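Local coordinates for uncharacterized protein (Deinococcus radiodurans, PDB 3GG7) that is of unknown function but binds manganese and, as a TatD-type metallo-dependent hydrolase, probably acts on ester bonds, at residues V87-S92 with S130-C135; H148-S151 with T155-R158; S214-L219 with S228-I233. All blocks are in the same frame, centred on the assembly; numbering follows the deposited sequence.

Overall arrangement
The three contacts illustrate how a TIM-barrel hydrolase is knitted together outside its strands. They follow one another along the chain without overlap. Contact 1 sets the end of strand 83-88 and its loop against helix 129-138, and contact 2 folds the loop after strand 143-148 onto helix 154-162; both strands belong to the same parallel sheet. Their centres are about 11 Å apart, and they meet directly where S130 OG lies 2.6 Å from E156 OE2, probably as a hydrogen bond. Contact 3 joins helices 212-223 and 227-243. Its centre is about 28 Å from that of contact 1 and about 20 Å from that of contact 2. Contacts 1 and 2 thus adjoin the metal-binding end of the barrel, while contact 3 packs the chain's last two helices together, away from the annotated sites.

Contact 1 of 3, residues V87-S92 with S130-C135; sequences VGLDGS and SEVLNC
L89 turns its CG beside its own backbone N (chi1 -62°) and then extends, while V132 has CG1 anti to the backbone N (chi1 165°), which puts CG2 anti to the carbonyl carbon and against the leucine; the two side chains slide past each other in opposite senses. The setting is the TIM barrel of the TatD family: strand 83-88 ends here, and the loop that leaves it rests on helix 129-138, which follows the adjoining strand 119-124. V132 CG2 lies alongside the leucine, 3.7 Å from L89 CB and 3.8 Å from L89 CD1, covering the branch along most of its length. The same CD1 reaches further over the helix, to 3.9 Å from E131 CB and 4.1 Å from C135 SG, so one methyl settles among E131, V132 and, a turn further on, C135. W99 and F106 of helix 99-115 also pack on L89.

Just before the leucine, G88 adopts backbone angles at which any CB would be jammed against the carbonyl O of V87, so the strand can end in this way because the residue has no side chain. Just after it, the chain curls into an Asx turn. D90 OD2 is hydrogen-bonded to H124 NE2, and H124 is a predicted ligand of a second metal, which makes D90 a plausible positioning partner for that histidine. The other carboxylate oxygen is gripped twice by S92: the backbone N approaches D90 OD1 nearly end-on at 2.8 Å, and S92 OG donates to the syn lone pair of D90 OD1 at 2.6 Å.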
loop_
_atom_site.group_PDB
_atom_site.type_symbol
_atom_site.label_atom_id
_atom_site.label_comp_id
_atom_site.label_asym_id
_atom_site.label_seq_id
_atom_site.Cartn_x
_atom_site.Cartn_y
_atom_site.Cartn_z
ATOM N N VAL A 87 4.741 -2.949 -4.375
ATOM C CA VAL A 87 4.996 -3.987 -5.390
ATOM C C VAL A 87 3.764 -4.084 -6.270
ATOM O O VAL A 87 2.701 -3.602 -5.872
ATOM C CB VAL A 87 5.308 -5.351 -4.786
ATOM C CG1 VAL A 87 6.623 -5.322 -3.970
ATOM C CG2 VAL A 87 4.151 -5.847 -3.901
ATOM N N GLY A 88 3.883 -4.662 -7.462
ATOM C CA GLY A 88 2.672 -4.928 -8.267
ATOM C C GLY A 88 2.885 -4.747 -9.746
ATOM O O GLY A 88 3.977 -4.993 -10.249
ATOM N N LEU A 89 1.828 -4.342 -10.440
ATOM C CA LEU A 89 1.833 -4.269 -11.893
ATOM C C LEU A 89 1.139 -2.972 -12.277
ATOM O O LEU A 89 0.229 -2.514 -11.566
ATOM C CB LEU A 89 1.063 -5.455 -12.518
ATOM C CG LEU A 89 1.579 -6.858 -12.247
ATOM C CD1 LEU A 89 0.613 -7.956 -12.778
ATOM C CD2 LEU A 89 2.962 -7.048 -12.849
ATOM N N ASP A 90 1.543 -2.384 -13.405
ATOM C CA ASP A 90 0.923 -1.169 -13.912
ATOM C C ASP A 90 0.702 -1.339 -15.415
ATOM O O ASP A 90 1.643 -1.611 -16.162
ATOM C CB ASP A 90 1.791 0.065 -13.610
ATOM C CG ASP A 90 1.083 1.366 -13.957
ATOM O OD1 ASP A 90 0.727 1.553 -15.132
ATOM O OD2 ASP A 90 0.860 2.215 -13.061
ATOM N N GLY A 91 -0.546 -1.215 -15.831
ATOM C CA GLY A 91 -0.932 -1.399 -17.216
ATOM C C GLY A 91 -0.926 -0.165 -18.094
ATOM O O GLY A 91 -1.549 -0.174 -19.186
ATOM N N SER A 92 -0.250 0.901 -17.668
ATOM C CA SER A 92 -0.248 2.164 -18.415
ATOM C C SER A 92 0.506 1.975 -19.715
ATOM O O SER A 92 1.540 1.316 -19.747
ATOM C CB SER A 92 0.407 3.274 -17.618
ATOM O OG SER A 92 -0.309 3.549 -16.430
ATOM N N SER A 130 -6.959 -7.062 -13.179
ATOM C CA SER A 130 -7.190 -8.472 -13.467
ATOM C C SER A 130 -5.901 -9.291 -13.467
ATOM O O SER A 130 -5.881 -10.425 -12.994
ATOM C CB SER A 130 -7.923 -8.621 -14.806
ATOM O OG SER A 130 -9.298 -8.300 -14.640
ATOM N N GLU A 131 -4.805 -8.690 -13.949
ATOM C CA GLU A 131 -3.531 -9.399 -14.005
ATOM C C GLU A 131 -2.946 -9.557 -12.608
ATOM O O GLU A 131 -2.409 -10.596 -12.273
ATOM C CB GLU A 131 -2.534 -8.691 -14.928
ATOM C CG GLU A 131 -2.926 -8.695 -16.431
ATOM C CD GLU A 131 -4.161 -7.878 -16.766
ATOM O OE1 GLU A 131 -4.310 -6.736 -16.264
ATOM O OE2 GLU A 131 -5.007 -8.386 -17.568
ATOM N N VAL A 132 -3.078 -8.521 -11.790
ATOM C CA VAL A 132 -2.650 -8.630 -10.383
ATOM C C VAL A 132 -3.423 -9.751 -9.670
ATOM O O VAL A 132 -2.838 -10.581 -8.982
ATOM C CB VAL A 132 -2.754 -7.283 -9.636
ATOM C CG1 VAL A 132 -2.657 -7.492 -8.110
ATOM C CG2 VAL A 132 -1.641 -6.333 -10.135
ATOM N N LEU A 133 -4.737 -9.785 -9.890
ATOM C CA LEU A 133 -5.552 -10.817 -9.260
ATOM C C LEU A 133 -5.190 -12.215 -9.752
ATOM O O LEU A 133 -5.170 -13.157 -8.963
ATOM C CB LEU A 133 -7.034 -10.529 -9.456
ATOM C CG LEU A 133 -7.555 -9.261 -8.772
ATOM C CD1 LEU A 133 -9.027 -9.067 -8.995
ATOM C CD2 LEU A 133 -7.256 -9.301 -7.295
ATOM N N ASN A 134 -4.875 -12.363 -11.034
ATOM C CA ASN A 134 -4.417 -13.667 -11.557
ATOM C C ASN A 134 -3.147 -14.100 -10.826
ATOM O O ASN A 134 -2.995 -15.260 -10.405
ATOM C CB ASN A 134 -4.190 -13.617 -13.078
ATOM C CG ASN A 134 -5.492 -13.494 -13.856
ATOM O OD1 ASN A 134 -6.548 -13.798 -13.334
ATOM N ND2 ASN A 134 -5.414 -13.006 -15.086
ATOM N N CYS A 135 -2.242 -13.144 -10.603
ATOM C CA CYS A 135 -0.981 -13.454 -9.904
ATOM C C CYS A 135 -1.232 -13.859 -8.465
ATOM O O CYS A 135 -0.591 -14.757 -7.973
ATOM C CB CYS A 135 0.002 -12.260 -9.934
ATOM S SG CYS A 135 0.671 -11.857 -11.550
#

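Contact 2 of 3, residues H148-S151 with T155-R158; sequences HWYS and TELR. With SO4 (sulfate ion), chain D.
The ring of Y150 meets helix 154-162 with its phenolic end: E156 CB sits at the edge, near the ring plane, whereas L157 CB approaches obliquely. The carboxylate of E156 is turned steeply, its plane 80° from that of the ring, and the two side chains cross at about a right angle. The fit at the phenol is tight, with Y150 OH 3.0 Å from E156 CB. L157 N is also near but badly angled for bonding, and the hydroxyl is instead hydrogen-bonded to S153 O. On the ring itself, CE2 of Y150 packs 3.8 Å from L157 CB. With CG anti to the backbone N (chi1 -179°), the tyrosine stretches out from its loop to reach the helix.

This is the short connection from strand to helix at the C-terminal end of a TIM-barrel strand, and H148, at the end of that strand, is a predicted ligand of a second metal. E156 is held by both oxygens, OE1 by S153 OG and OE2 by S130 OG of helix 129-138. At the start of the helix sits a sulfate, probably from the crystallisation liquor, whose O3 accepts hydrogen bonds from T155 N (3.0 Å) and T155 OG1 (3.2 Å); V154 N also donates to the sulfate.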
loop_
_atom_site.group_PDB
_atom_site.type_symbol
_atom_site.label_atom_id
_atom_site.label_comp_id
_atom_site.label_asym_id
_atom_site.label_seq_id
_atom_site.Cartn_x
_atom_site.Cartn_y
_atom_site.Cartn_z
ATOM N N HIS A 148 -3.715 -1.266 -2.801
ATOM C CA HIS A 148 -3.576 0.152 -2.485
ATOM C C HIS A 148 -4.168 0.999 -3.629
ATOM O O HIS A 148 -3.950 0.710 -4.805
ATOM C CB HIS A 148 -2.097 0.456 -2.199
ATOM C CG HIS A 148 -1.503 1.522 -3.063
ATOM N ND1 HIS A 148 -1.753 2.862 -2.871
ATOM C CD2 HIS A 148 -0.635 1.444 -4.102
ATOM C CE1 HIS A 148 -1.086 3.561 -3.776
ATOM N NE2 HIS A 148 -0.409 2.721 -4.536
ATOM N N TRP A 149 -4.973 1.988 -3.252
ATOM C CA TRP A 149 -5.632 2.905 -4.192
ATOM C C TRP A 149 -6.251 2.155 -5.379
ATOM O O TRP A 149 -5.941 2.428 -6.546
ATOM C CB TRP A 149 -4.634 3.965 -4.673
ATOM C CG TRP A 149 -5.237 5.179 -5.363
ATOM C CD1 TRP A 149 -6.514 5.326 -5.868
ATOM C CD2 TRP A 149 -4.560 6.415 -5.637
ATOM N NE1 TRP A 149 -6.650 6.566 -6.440
ATOM C CE2 TRP A 149 -5.473 7.254 -6.316
ATOM C CE3 TRP A 149 -3.256 6.887 -5.384
ATOM C CZ2 TRP A 149 -5.134 8.541 -6.734
ATOM C CZ3 TRP A 149 -2.920 8.163 -5.809
ATOM C CH2 TRP A 149 -3.860 8.978 -6.473
ATOM N N TYR A 150 -7.110 1.201 -5.065
ATOM C CA TYR A 150 -7.792 0.423 -6.086
ATOM C C TYR A 150 -8.665 1.326 -6.974
ATOM O O TYR A 150 -9.449 2.129 -6.477
ATOM C CB TYR A 150 -8.617 -0.690 -5.437
ATOM C CG TYR A 150 -9.324 -1.529 -6.451
ATOM C CD1 TYR A 150 -8.685 -2.584 -7.069
ATOM C CD2 TYR A 150 -10.632 -1.190 -6.870
ATOM C CE1 TYR A 150 -9.337 -3.337 -8.078
ATOM C CE2 TYR A 150 -11.269 -1.921 -7.850
ATOM C CZ TYR A 150 -10.625 -2.981 -8.449
ATOM O OH TYR A 150 -11.262 -3.700 -9.432
ATOM N N SER A 151 -8.503 1.201 -8.294
ATOM C CA SER A 151 -9.221 2.058 -9.249
ATOM C C SER A 151 -9.765 1.264 -10.436
ATOM O O SER A 151 -10.031 1.837 -11.504
ATOM C CB SER A 151 -8.334 3.217 -9.726
ATOM O OG SER A 151 -7.292 2.786 -10.578
ATOM N N THR A 155 -16.705 -5.175 -10.912
ATOM C CA THR A 155 -16.558 -6.590 -11.207
ATOM C C THR A 155 -15.242 -7.141 -10.671
ATOM O O THR A 155 -15.206 -8.184 -10.028
ATOM C CB THR A 155 -16.588 -6.884 -12.718
ATOM O OG1 THR A 155 -17.827 -6.421 -13.257
ATOM C CG2 THR A 155 -16.453 -8.381 -12.982
ATOM N N GLU A 156 -14.150 -6.451 -10.968
ATOM C CA GLU A 156 -12.844 -6.895 -10.483
ATOM C C GLU A 156 -12.707 -6.782 -8.956
ATOM O O GLU A 156 -12.014 -7.600 -8.333
ATOM C CB GLU A 156 -11.730 -6.100 -11.183
ATOM C CG GLU A 156 -11.514 -6.524 -12.624
ATOM C CD GLU A 156 -10.833 -5.469 -13.471
ATOM O OE1 GLU A 156 -11.311 -4.314 -13.496
ATOM O OE2 GLU A 156 -9.826 -5.802 -14.121
ATOM N N LEU A 157 -13.350 -5.778 -8.372
ATOM C CA LEU A 157 -13.342 -5.585 -6.926
ATOM C C LEU A 157 -14.024 -6.766 -6.234
ATOM O O LEU A 157 -13.513 -7.297 -5.239
ATOM C CB LEU A 157 -14.016 -4.265 -6.546
ATOM C CG LEU A 157 -14.239 -4.028 -5.048
ATOM C CD1 LEU A 157 -12.939 -4.209 -4.294
ATOM C CD2 LEU A 157 -14.836 -2.653 -4.822
ATOM N N ARG A 158 -15.173 -7.192 -6.773
ATOM C CA ARG A 158 -15.878 -8.345 -6.225
ATOM C C ARG A 158 -14.958 -9.556 -6.243
ATOM O O ARG A 158 -14.877 -10.297 -5.281
ATOM C CB ARG A 158 -17.182 -8.617 -6.998
HETATM S S SO4 D . -17.943 -2.022 -13.572
HETATM O O1 SO4 D . -19.259 -1.499 -13.950
HETATM O O2 SO4 D . -17.262 -1.004 -12.765
HETATM O O3 SO4 D . -18.052 -3.291 -12.863
HETATM O O4 SO4 D . -17.138 -2.208 -14.784
#

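Contact 3 of 3, residues S214-L219 with S228-I233; sequences SVVEGL and SEVERI
The C-terminal pair of helices in this TIM-barrel protein, 212-223 and 227-243, packs through V216, L219, V230 and E231. The local axes pass 9.0 Å apart at an angle of 109°, so the helices cross steeply instead of running side by side, and the interface is confined to a small apolar patch. Helix 212-223 also reaches strand 191-193, where V215 and L219 touch T193.

V230 lies at the middle of the patch. Its CG1 stands anti to the backbone N (chi1 174°), which carries that methyl between two side chains a helical turn apart on the partner, 3.9 Å from V216 CG1 and equally far from L219 CB. L219 crosses it at about a right angle, and its CD1 also touches V230 CG1. The other methyl, CG2, turns to the backbone of the opposite helix and comes 4.1 Å from V216 O. With an alanine here both methyls would go, and V216 CG1 and L219 would probably lose most of their shared packing, opening a gap between the helices.

V216 has a second neighbour in E231, whose extended chain crosses it so that E231 CG packs 3.8 Å from V216 CG1. The glutamate thus contributes a methylene to the apolar patch while its carboxylate continues to the first modelled residue, where OE1 is hydrogen-bonded to S2 N; L3 lies against both V216 and E231. Elsewhere on helix 227-243, R232 lays its guanidinium side-on to E229 in a salt bridge, with R232 NE 2.9 Å and R232 NH2 3.0 Å from the single oxygen E229 OE1.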
loop_
_atom_site.group_PDB
_atom_site.type_symbol
_atom_site.label_atom_id
_atom_site.label_comp_id
_atom_site.label_asym_id
_atom_site.label_seq_id
_atom_site.Cartn_x
_atom_site.Cartn_y
_atom_site.Cartn_z
ATOM N N SER A 214 -8.607 13.443 6.486
ATOM C CA SER A 214 -9.662 13.657 5.479
ATOM C C SER A 214 -10.244 12.372 4.905
ATOM O O SER A 214 -11.412 12.335 4.521
ATOM C CB SER A 214 -9.213 14.595 4.367
ATOM O OG SER A 214 -8.214 14.036 3.550
ATOM N N VAL A 215 -9.454 11.305 4.852
ATOM C CA VAL A 215 -9.977 10.027 4.423
ATOM C C VAL A 215 -10.935 9.494 5.482
ATOM O O VAL A 215 -11.980 8.934 5.139
ATOM C CB VAL A 215 -8.845 8.981 4.173
ATOM C CG1 VAL A 215 -9.436 7.693 3.613
ATOM C CG2 VAL A 215 -7.794 9.547 3.215
ATOM N N VAL A 216 -10.583 9.644 6.756
ATOM C CA VAL A 216 -11.435 9.169 7.849
ATOM C C VAL A 216 -12.773 9.924 7.828
ATOM O O VAL A 216 -13.863 9.322 7.962
ATOM C CB VAL A 216 -10.740 9.348 9.213
ATOM C CG1 VAL A 216 -11.755 9.253 10.363
ATOM C CG2 VAL A 216 -9.629 8.303 9.364
ATOM N N GLU A 217 -12.674 11.235 7.632
ATOM C CA GLU A 217 -13.863 12.079 7.482
ATOM C C GLU A 217 -14.679 11.628 6.275
ATOM O O GLU A 217 -15.908 11.504 6.367
ATOM C CB GLU A 217 -13.470 13.554 7.375
ATOM C CG GLU A 217 -12.929 14.097 8.704
ATOM C CD GLU A 217 -12.297 15.478 8.603
ATOM O OE1 GLU A 217 -12.047 15.952 7.471
ATOM O OE2 GLU A 217 -12.038 16.087 9.673
ATOM N N GLY A 218 -14.010 11.347 5.157
ATOM C CA GLY A 218 -14.690 10.824 3.958
ATOM C C GLY A 218 -15.426 9.511 4.200
ATOM O O GLY A 218 -16.568 9.320 3.744
ATOM N N LEU A 219 -14.774 8.585 4.898
ATOM C CA LEU A 219 -15.388 7.310 5.246
ATOM C C LEU A 219 -16.555 7.480 6.227
ATOM O O LEU A 219 -17.523 6.718 6.176
ATOM C CB LEU A 219 -14.355 6.358 5.857
ATOM C CG LEU A 219 -13.389 5.672 4.888
ATOM C CD1 LEU A 219 -12.320 4.867 5.689
ATOM C CD2 LEU A 219 -14.141 4.772 3.904
ATOM N N SER A 228 -14.826 9.046 14.867
ATOM C CA SER A 228 -14.180 8.251 15.913
ATOM C C SER A 228 -14.410 6.745 15.725
ATOM O O SER A 228 -13.534 5.939 16.016
ATOM C CB SER A 228 -14.660 8.679 17.313
ATOM O OG SER A 228 -16.036 8.395 17.505
ATOM N N GLU A 229 -15.586 6.359 15.238
ATOM C CA GLU A 229 -15.887 4.930 15.048
ATOM C C GLU A 229 -15.120 4.433 13.821
ATOM O O GLU A 229 -14.643 3.303 13.796
ATOM C CB GLU A 229 -17.390 4.662 14.879
ATOM C CG GLU A 229 -18.280 5.223 16.009
ATOM C CD GLU A 229 -17.997 4.639 17.394
ATOM O OE1 GLU A 229 -17.279 3.605 17.521
ATOM O OE2 GLU A 229 -18.542 5.219 18.380
ATOM N N VAL A 230 -15.021 5.274 12.800
ATOM C CA VAL A 230 -14.150 4.946 11.649
ATOM C C VAL A 230 -12.703 4.722 12.112
ATOM O O VAL A 230 -12.098 3.708 11.773
ATOM C CB VAL A 230 -14.174 6.024 10.580
ATOM C CG1 VAL A 230 -13.136 5.707 9.455
ATOM C CG2 VAL A 230 -15.566 6.170 10.012
ATOM N N GLU A 231 -12.172 5.632 12.935
ATOM C CA GLU A 231 -10.810 5.470 13.476
ATOM C C GLU A 231 -10.656 4.156 14.240
ATOM O O GLU A 231 -9.643 3.451 14.096
ATOM C CB GLU A 231 -10.407 6.649 14.371
ATOM C CG GLU A 231 -10.367 7.975 13.656
ATOM C CD GLU A 231 -9.753 9.095 14.495
ATOM O OE1 GLU A 231 -9.459 8.882 15.693
ATOM O OE2 GLU A 231 -9.575 10.195 13.943
ATOM N N ARG A 232 -11.667 3.800 15.045
ATOM C CA ARG A 232 -11.618 2.563 15.803
ATOM C C ARG A 232 -11.606 1.359 14.875
ATOM O O ARG A 232 -10.837 0.423 15.095
ATOM C CB ARG A 232 -12.816 2.457 16.772
ATOM C CG ARG A 232 -12.941 1.096 17.458
ATOM C CD ARG A 232 -14.218 0.974 18.343
ATOM N NE ARG A 232 -15.459 1.296 17.634
ATOM C CZ ARG A 232 -16.139 0.474 16.834
ATOM N NH1 ARG A 232 -15.724 -0.768 16.595
ATOM N NH2 ARG A 232 -17.264 0.895 16.263
ATOM N N ILE A 233 -12.512 1.350 13.899
ATOM C CA ILE A 233 -12.618 0.247 12.941
ATOM C C ILE A 233 -11.299 0.028 12.177
ATOM O O ILE A 233 -10.814 -1.099 12.093
ATOM C CB ILE A 233 -13.780 0.485 11.987
ATOM C CG1 ILE A 233 -15.087 0.210 12.722
ATOM C CG2 ILE A 233 -13.691 -0.415 10.744
ATOM C CD1 ILE A 233 -16.282 0.810 12.042
#